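Local coordinates for 3-oxoacyl-[acyl-carrier-protein] synthase 3 (Micrococcus luteus NCTC 2665, PDB 4EWP) that probably catalyses the first condensation of fatty acid synthesis, adding two carbons from malonyl-ACP to a short acyl starter such as that of acetyl-CoA, at residues G194-T199 against A338-G343; S198-T203 against L236-P241; A12-V17 against P183-S188. All blocks are in the same frame, centred on the assembly; numbering follows the deposited sequence.

Interaction 1 (G194-T199 against A338-G343); sequences GERWST and AGLVYG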
loop_
_atom_site.group_PDB
_atom_site.type_symbol
_atom_site.label_atom_id
_atom_site.label_comp_id
_atom_site.label_asym_id
_atom_site.label_seq_id
_atom_site.Cartn_x
_atom_site.Cartn_y
_atom_site.Cartn_z
ATOM N N GLY A 194 14.790 -5.002 5.899
ATOM C CA GLY A 194 14.347 -6.188 5.200
ATOM C C GLY A 194 15.241 -7.392 5.435
ATOM O O GLY A 194 14.865 -8.518 5.092
ATOM N N GLU A 195 16.435 -7.186 5.986
ATOM C CA GLU A 195 17.272 -8.344 6.282
ATOM C C GLU A 195 16.523 -9.244 7.256
ATOM O O GLU A 195 16.765 -10.449 7.317
ATOM C CB GLU A 195 18.632 -7.963 6.874
ATOM C CG GLU A 195 19.438 -9.204 7.258
ATOM C CD GLU A 195 20.837 -8.898 7.767
ATOM O OE1 GLU A 195 21.538 -8.066 7.156
ATOM O OE2 GLU A 195 21.235 -9.502 8.784
ATOM N N ARG A 196 15.598 -8.648 8.005
ATOM C CA ARG A 196 14.900 -9.380 9.048
ATOM C C ARG A 196 13.448 -9.586 8.671
ATOM O O ARG A 196 12.571 -9.660 9.540
ATOM C CB ARG A 196 15.058 -8.663 10.395
ATOM C CG ARG A 196 16.537 -8.528 10.802
ATOM C CD ARG A 196 16.748 -7.775 12.110
ATOM N NE ARG A 196 16.117 -8.481 13.224
ATOM C CZ ARG A 196 16.572 -8.485 14.473
ATOM N NH1 ARG A 196 17.675 -7.818 14.778
ATOM N NH2 ARG A 196 15.922 -9.160 15.415
ATOM N N TRP A 197 13.211 -9.697 7.362
ATOM C CA TRP A 197 11.856 -9.878 6.814
ATOM C C TRP A 197 11.117 -11.056 7.457
ATOM O O TRP A 197 9.910 -10.994 7.677
ATOM C CB TRP A 197 11.944 -10.060 5.292
ATOM C CG TRP A 197 10.659 -9.942 4.494
ATOM C CD1 TRP A 197 10.073 -8.787 4.037
ATOM C CD2 TRP A 197 9.856 -11.024 3.978
ATOM N NE1 TRP A 197 8.941 -9.084 3.304
ATOM C CE2 TRP A 197 8.790 -10.446 3.250
ATOM C CE3 TRP A 197 9.923 -12.415 4.079
ATOM C CZ2 TRP A 197 7.802 -11.216 2.639
ATOM C CZ3 TRP A 197 8.941 -13.179 3.462
ATOM C CH2 TRP A 197 7.896 -12.576 2.753
ATOM N N SER A 198 11.848 -12.110 7.807
ATOM C CA SER A 198 11.193 -13.324 8.269
ATOM C C SER A 198 10.888 -13.337 9.767
ATOM O O SER A 198 10.274 -14.287 10.259
ATOM C CB SER A 198 12.012 -14.565 7.893
ATOM O OG SER A 198 13.105 -14.725 8.785
ATOM N N THR A 199 11.294 -12.290 10.486
ATOM C CA THR A 199 11.119 -12.258 11.947
ATOM C C THR A 199 9.651 -12.316 12.384
ATOM O O THR A 199 9.299 -13.039 13.315
ATOM C CB THR A 199 11.851 -11.056 12.590
ATOM O OG1 THR A 199 13.261 -11.239 12.416
ATOM C CG2 THR A 199 11.549 -10.966 14.091
ATOM N N ALA A 338 6.193 -6.230 11.210
ATOM C CA ALA A 338 6.750 -7.111 10.179
ATOM C C ALA A 338 7.419 -6.339 9.029
ATOM O O ALA A 338 6.888 -5.343 8.537
ATOM C CB ALA A 338 5.668 -8.040 9.640
ATOM N N GLY A 339 8.592 -6.793 8.608
ATOM C CA GLY A 339 9.314 -6.097 7.559
ATOM C C GLY A 339 10.807 -6.359 7.573
ATOM O O GLY A 339 11.352 -6.932 6.621
ATOM N N LEU A 340 11.484 -5.930 8.639
ATOM C CA LEU A 340 10.867 -5.185 9.725
ATOM C C LEU A 340 10.705 -3.719 9.296
ATOM O O LEU A 340 11.491 -3.212 8.500
ATOM C CB LEU A 340 11.750 -5.288 10.969
ATOM C CG LEU A 340 11.867 -6.652 11.676
ATOM C CD1 LEU A 340 13.059 -6.698 12.639
ATOM C CD2 LEU A 340 10.579 -6.976 12.419
ATOM N N VAL A 341 9.674 -3.052 9.806
ATOM C CA VAL A 341 9.487 -1.625 9.547
ATOM C C VAL A 341 9.094 -0.879 10.823
ATOM O O VAL A 341 8.546 -1.470 11.757
ATOM C CB VAL A 341 8.431 -1.354 8.445
ATOM C CG1 VAL A 341 8.906 -1.892 7.095
ATOM C CG2 VAL A 341 7.064 -1.938 8.835
ATOM N N TYR A 342 9.373 0.424 10.848
ATOM C CA TYR A 342 9.017 1.277 11.977
ATOM C C TYR A 342 8.774 2.723 11.544
ATOM O O TYR A 342 9.313 3.176 10.541
ATOM C CB TYR A 342 10.133 1.265 13.011
ATOM C CG TYR A 342 11.470 1.733 12.477
ATOM C CD1 TYR A 342 12.432 0.823 12.046
ATOM C CD2 TYR A 342 11.772 3.084 12.403
ATOM C CE1 TYR A 342 13.661 1.251 11.566
ATOM C CE2 TYR A 342 12.991 3.520 11.924
ATOM C CZ TYR A 342 13.930 2.600 11.504
ATOM O OH TYR A 342 15.144 3.048 11.030
ATOM N N GLY A 343 7.988 3.449 12.329
ATOM C CA GLY A 343 7.752 4.860 12.080
ATOM C C GLY A 343 7.405 5.587 13.374
ATOM O O GLY A 343 6.715 5.025 14.240
HETATM O O HOH W 1 9.595 -9.299 9.596
#

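Interaction 2 (S198-T203 against L236-P241); sequences STISMT and LRQDGP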
loop_
_atom_site.group_PDB
_atom_site.type_symbol
_atom_site.label_atom_id
_atom_site.label_comp_id
_atom_site.label_asym_id
_atom_site.label_seq_id
_atom_site.Cartn_x
_atom_site.Cartn_y
_atom_site.Cartn_z
ATOM N N SER A 198 11.848 -12.110 7.807
ATOM C CA SER A 198 11.193 -13.324 8.269
ATOM C C SER A 198 10.888 -13.337 9.767
ATOM O O SER A 198 10.274 -14.287 10.259
ATOM C CB SER A 198 12.012 -14.565 7.893
ATOM O OG SER A 198 13.105 -14.725 8.785
ATOM N N THR A 199 11.294 -12.290 10.486
ATOM C CA THR A 199 11.119 -12.258 11.947
ATOM C C THR A 199 9.651 -12.316 12.384
ATOM O O THR A 199 9.299 -13.039 13.315
ATOM C CB THR A 199 11.851 -11.056 12.590
ATOM O OG1 THR A 199 13.261 -11.239 12.416
ATOM C CG2 THR A 199 11.549 -10.966 14.091
ATOM N N ILE A 200 8.810 -11.553 11.698
ATOM C CA ILE A 200 7.364 -11.630 11.830
ATOM C C ILE A 200 6.872 -11.843 10.400
ATOM O O ILE A 200 7.160 -11.034 9.525
ATOM C CB ILE A 200 6.787 -10.295 12.348
ATOM C CG1 ILE A 200 7.453 -9.881 13.658
ATOM C CG2 ILE A 200 5.284 -10.371 12.526
ATOM C CD1 ILE A 200 7.064 -8.454 14.083
ATOM N N SER A 201 6.147 -12.928 10.155
ATOM C CA SER A 201 5.798 -13.290 8.790
ATOM C C SER A 201 4.675 -14.311 8.775
ATOM O O SER A 201 4.261 -14.784 9.827
ATOM C CB SER A 201 7.016 -13.868 8.073
ATOM O OG SER A 201 7.435 -15.078 8.675
ATOM N N MET A 202 4.178 -14.640 7.581
ATOM C CA MET A 202 3.148 -15.664 7.431
ATOM C C MET A 202 3.829 -17.025 7.384
ATOM O O MET A 202 5.010 -17.104 7.076
ATOM C CB MET A 202 2.349 -15.445 6.153
ATOM C CG MET A 202 1.773 -14.045 5.991
ATOM S SD MET A 202 0.557 -13.664 7.276
ATOM C CE MET A 202 -0.768 -14.783 6.862
ATOM N N THR A 203 3.087 -18.090 7.673
ATOM C CA THR A 203 3.632 -19.451 7.667
ATOM C C THR A 203 4.154 -19.881 6.299
ATOM O O THR A 203 5.110 -20.666 6.205
ATOM C CB THR A 203 2.589 -20.494 8.137
ATOM O OG1 THR A 203 1.330 -20.231 7.511
ATOM C CG2 THR A 203 2.414 -20.435 9.660
ATOM N N LEU A 236 -0.241 -15.812 10.586
ATOM C CA LEU A 236 0.826 -15.005 11.148
ATOM C C LEU A 236 1.653 -15.791 12.172
ATOM O O LEU A 236 1.140 -16.648 12.895
ATOM C CB LEU A 236 0.207 -13.763 11.789
ATOM C CG LEU A 236 0.799 -12.373 11.585
ATOM C CD1 LEU A 236 1.301 -12.175 10.185
ATOM C CD2 LEU A 236 -0.259 -11.323 11.921
ATOM N N ARG A 237 2.945 -15.498 12.223
ATOM C CA ARG A 237 3.846 -16.164 13.151
ATOM C C ARG A 237 4.946 -15.171 13.504
ATOM O O ARG A 237 5.168 -14.201 12.767
ATOM C CB ARG A 237 4.394 -17.455 12.509
ATOM C CG ARG A 237 5.900 -17.647 12.561
ATOM C CD ARG A 237 6.635 -16.904 11.452
ATOM N NE ARG A 237 7.809 -16.197 11.963
ATOM C CZ ARG A 237 8.906 -16.792 12.422
ATOM N NH1 ARG A 237 8.993 -18.117 12.436
ATOM N NH2 ARG A 237 9.918 -16.063 12.866
ATOM N N GLN A 238 5.614 -15.375 14.634
ATOM C CA GLN A 238 6.749 -14.524 14.960
ATOM C C GLN A 238 7.795 -15.225 15.814
ATOM O O GLN A 238 7.493 -16.137 16.586
ATOM C CB GLN A 238 6.285 -13.256 15.676
ATOM C CG GLN A 238 5.903 -13.488 17.136
ATOM C CD GLN A 238 5.609 -12.204 17.879
ATOM O OE1 GLN A 238 5.878 -11.111 17.388
ATOM N NE2 GLN A 238 5.043 -12.332 19.072
ATOM N N ASP A 239 9.034 -14.769 15.674
ATOM C CA ASP A 239 10.084 -15.092 16.626
ATOM C C ASP A 239 9.931 -14.128 17.818
ATOM O O ASP A 239 10.449 -13.010 17.796
ATOM C CB ASP A 239 11.438 -14.901 15.954
ATOM C CG ASP A 239 12.589 -15.101 16.910
ATOM O OD1 ASP A 239 12.324 -15.234 18.111
ATOM O OD2 ASP A 239 13.756 -15.116 16.467
ATOM N N GLY A 240 9.199 -14.559 18.843
ATOM C CA GLY A 240 8.864 -13.714 19.982
ATOM C C GLY A 240 10.034 -13.005 20.646
ATOM O O GLY A 240 10.031 -11.780 20.785
ATOM N N PRO A 241 11.046 -13.770 21.067
ATOM C CA PRO A 241 12.228 -13.186 21.711
ATOM C C PRO A 241 12.957 -12.149 20.850
ATOM O O PRO A 241 13.373 -11.118 21.383
ATOM C CB PRO A 241 13.123 -14.407 21.965
ATOM C CG PRO A 241 12.165 -15.522 22.144
ATOM C CD PRO A 241 11.070 -15.241 21.120
#

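Interaction 3 (A12-V17 against P183-S188); sequences AASRIV and PGISPS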
loop_
_atom_site.group_PDB
_atom_site.type_symbol
_atom_site.label_atom_id
_atom_site.label_comp_id
_atom_site.label_asym_id
_atom_site.label_seq_id
_atom_site.Cartn_x
_atom_site.Cartn_y
_atom_site.Cartn_z
ATOM N N ALA A 12 2.288 26.203 5.705
ATOM C CA ALA A 12 3.417 26.216 6.631
ATOM C C ALA A 12 3.661 24.850 7.284
ATOM O O ALA A 12 4.811 24.432 7.479
ATOM C CB ALA A 12 3.196 27.283 7.705
ATOM N N ALA A 13 2.581 24.154 7.631
ATOM C CA ALA A 13 2.715 22.932 8.419
ATOM C C ALA A 13 1.443 22.097 8.389
ATOM O O ALA A 13 0.525 22.364 7.615
ATOM C CB ALA A 13 3.108 23.272 9.861
ATOM N N SER A 14 1.389 21.087 9.244
ATOM C CA SER A 14 0.269 20.153 9.237
ATOM C C SER A 14 -0.126 19.828 10.665
ATOM O O SER A 14 0.597 20.162 11.605
ATOM C CB SER A 14 0.706 18.857 8.571
ATOM O OG SER A 14 1.813 18.325 9.282
ATOM N N ARG A 15 -1.249 19.136 10.840
ATOM C CA ARG A 15 -1.693 18.803 12.190
ATOM C C ARG A 15 -2.810 17.779 12.163
ATOM O O ARG A 15 -3.616 17.748 11.229
ATOM C CB ARG A 15 -2.099 20.077 12.949
ATOM C CG ARG A 15 -3.508 20.120 13.523
ATOM C CD ARG A 15 -3.720 21.425 14.321
ATOM N NE ARG A 15 -5.061 21.523 14.908
ATOM C CZ ARG A 15 -6.046 22.293 14.438
ATOM N NH1 ARG A 15 -5.845 23.054 13.365
ATOM N NH2 ARG A 15 -7.234 22.306 15.043
ATOM N N ILE A 16 -2.831 16.924 13.177
ATOM C CA ILE A 16 -3.902 15.947 13.331
ATOM C C ILE A 16 -5.071 16.683 13.957
ATOM O O ILE A 16 -4.957 17.192 15.074
ATOM C CB ILE A 16 -3.458 14.771 14.236
ATOM C CG1 ILE A 16 -2.348 13.962 13.546
ATOM C CG2 ILE A 16 -4.656 13.889 14.616
ATOM C CD1 ILE A 16 -1.699 12.887 14.406
ATOM N N VAL A 17 -6.191 16.773 13.243
ATOM C CA VAL A 17 -7.308 17.571 13.749
ATOM C C VAL A 17 -8.426 16.748 14.383
ATOM O O VAL A 17 -9.414 17.317 14.867
ATOM C CB VAL A 17 -7.892 18.501 12.671
ATOM C CG1 VAL A 17 -6.848 19.510 12.254
ATOM C CG2 VAL A 17 -8.390 17.694 11.463
ATOM N N PRO A 183 3.132 24.171 13.379
ATOM C CA PRO A 183 3.643 22.794 13.332
ATOM C C PRO A 183 2.913 21.893 14.325
ATOM O O PRO A 183 2.978 22.145 15.525
ATOM C CB PRO A 183 5.101 22.950 13.776
ATOM C CG PRO A 183 5.451 24.359 13.459
ATOM C CD PRO A 183 4.194 25.150 13.665
ATOM N N GLY A 184 2.237 20.862 13.833
ATOM C CA GLY A 184 1.546 19.917 14.695
ATOM C C GLY A 184 2.059 18.493 14.570
ATOM O O GLY A 184 1.688 17.626 15.369
ATOM N N ILE A 185 2.922 18.257 13.580
ATOM C CA ILE A 185 3.522 16.935 13.358
ATOM C C ILE A 185 5.024 17.088 13.106
ATOM O O ILE A 185 5.448 17.732 12.140
ATOM C CB ILE A 185 2.872 16.227 12.148
ATOM C CG1 ILE A 185 1.354 16.135 12.319
ATOM C CG2 ILE A 185 3.467 14.847 11.921
ATOM C CD1 ILE A 185 0.649 15.427 11.173
ATOM N N SER A 186 5.832 16.507 13.977
ATOM C CA SER A 186 7.282 16.622 13.866
ATOM C C SER A 186 7.807 15.725 12.740
ATOM O O SER A 186 7.098 14.824 12.288
ATOM C CB SER A 186 7.945 16.244 15.192
ATOM O OG SER A 186 7.946 14.836 15.373
ATOM N N PRO A 187 9.051 15.970 12.292
ATOM C CA PRO A 187 9.593 15.229 11.138
ATOM C C PRO A 187 9.616 13.739 11.404
ATOM O O PRO A 187 10.115 13.300 12.448
ATOM C CB PRO A 187 11.029 15.762 11.000
ATOM C CG PRO A 187 11.009 17.115 11.699
ATOM C CD PRO A 187 9.995 16.977 12.816
ATOM N N SER A 188 9.079 12.959 10.472
ATOM C CA SER A 188 8.996 11.524 10.694
ATOM C C SER A 188 10.369 10.873 10.801
ATOM O O SER A 188 11.301 11.230 10.084
ATOM C CB SER A 188 8.174 10.849 9.598
ATOM O OG SER A 188 6.792 11.109 9.785
HETATM O O HOH W 2 3.572 19.943 11.070
HETATM O O HOH W 3 -1.005 16.986 15.417
#

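Interaction 1 (G194-T199 against A338-G343)
The backbones of Trp197 and Gly339 come within 4.6 Å CA to CA where a 3-10 segment and a type I turn, running from Arg196 to Thr199, meet the loop that leads into strand 341-348. This strand belongs to the five-stranded mixed sheet of the C-terminal half of the thiolase fold. The approach to it is unusual: the peptide between Gly339 and Leu340 is cis, and Gly339 takes backbone angles at which a CB would collide with Val341 N, so only a residue without a side chain suits the place. The Gly339 carbonyl then points into the turn, where the 194-199 segment offers it C-H groups: Gly194 CA lies 3.4 Å from Gly339 O, almost straight at the hydrogen (175°), and Trp197 CA lies 3.0 Å from the same oxygen.

Leu340, branched and apolar, packs against the aliphatic part of Arg196. Its CD1 rests 3.6 Å from Arg196 CB and equally near Arg196 NE, the two chains crossing obliquely. Arg196 folds over that methyl because its chain bends at chi3 (62°) after an extended start. Trp197 offers Gly339 O its CB and CD1, each at 3.4 Å, while CG stands anti to the backbone N (chi1 -166°), sending the indole toward the second subunit. NE1 donates to Ser100 O of the second subunit, and the indole meets His96 of that subunit in a T-shaped (edge-to-face) stack. A water completes the junction, accepting from Gly339 N at 2.9 Å and lying 2.6 Å from Trp197 O, to which it can donate.

Interaction 2 (S198-T203 against L236-P241)
Thr199 O takes two donors from the facing segment. Asp239 N approaches nearly along the C=O axis at 2.9 Å, whereas Arg237 NH2, at 3.1 Å, comes from above the carbonyl plane, with the oxygen lying close to the guanidinium plane. In Arg237 the bend at chi2 lays CD 3.4 Å from Ser201 OG, and the further bend at chi3 turns the guanidinium to Thr199 O; a small serine leaves room for that passage. Beneath these side chains, strands 200-202 and 236-238 form a two-stranded antiparallel sheet, Ser201 and Arg237 being its hydrogen-bonded pair: Ser201 N to Arg237 O is 3.1 Å and Arg237 N to Ser201 O is 2.8 Å.

The other face is more apolar. Met202 SD packs 3.4 Å from Leu236 CD1, and Ile200 lies alongside Gln238, CG1 to CB 4.1 Å. Gln238 NE2 is held by Ser163 O, and Val243 of helix 240-262 touches both Ile200 and Gln238. Asp239 sits at the N-cap of that helix, with OD2 also bonded to Ser242 OG. Since Ile200 is about 6 Å, side chain to side chain, from the predicted active-site Cys123, the pairing probably helps shape the pocket wall, while the cationic guanidinium is likely to polarise the Thr199 carbonyl.

Interaction 3 (A12-V17 against P183-S188)
Strand 13-22, outermost in the five-stranded mixed sheet of the N-terminal half, meets the connection between strands 170-180 and 189-192 where Ser14 and Arg15 touch Gly184 and Ile185. Gly184 N donates a weak hydrogen bond to Ser14 O (2.9 Å, 130° at the hydrogen). Glycine suits the spot because a CB would be driven into Arg15 CB and Ser14 O. Beside it, Ala13 turns its methyl to the backbone of Pro183, CB to CA 3.5 Å, close packing for which a short side chain is fitting.

Two waters join the backbones. One accepts from both Ser14 N and Ile185 N, each at 3.1 Å; another accepts from Ile16 N and donates to Gly184 O at 2.8 Å.

Ile185 presses inward. With CG1 anti to its carbonyl carbon (chi1 -55°), its CD1 reaches 3.7 Å from Ser14 OG and 4.1 Å from Ile16 CG1, the two isoleucines crossing at about a right angle. Ser14 OG is itself bonded to Asp134 of helix 125-138, and Ile185 also packs on that residue. With an alanine at Ile185, the packing against Ile16 CG1 would probably be lost and a gap opened beside Ser14. Two five-stranded mixed sheets of matching strand order (1-5-4-2-3), one in each half and joined here by the linker, mark the duplicated thiolase fold.

In the fold
From the N terminus, interaction 3 is opened first and closes a loop of 165 residues, bringing the edge strand 13-22 of the N-terminal sheet to the connection that leads into the C-terminal half. Only after it has closed do the other two begin, from overlapping stretches that share Ser198 and Thr199. Interaction 2 closes a short loop containing helix 206-219, and this lies nested within the longer excursion that interaction 1 closes at strand 341-348. Those two touch through Ala338 CB and Ile200 O, 3.3 Å apart, whereas interactions 2 and 3 lie on opposite sides of the chain's centre, their centres about 34 Å apart. All three also reach the second subunit.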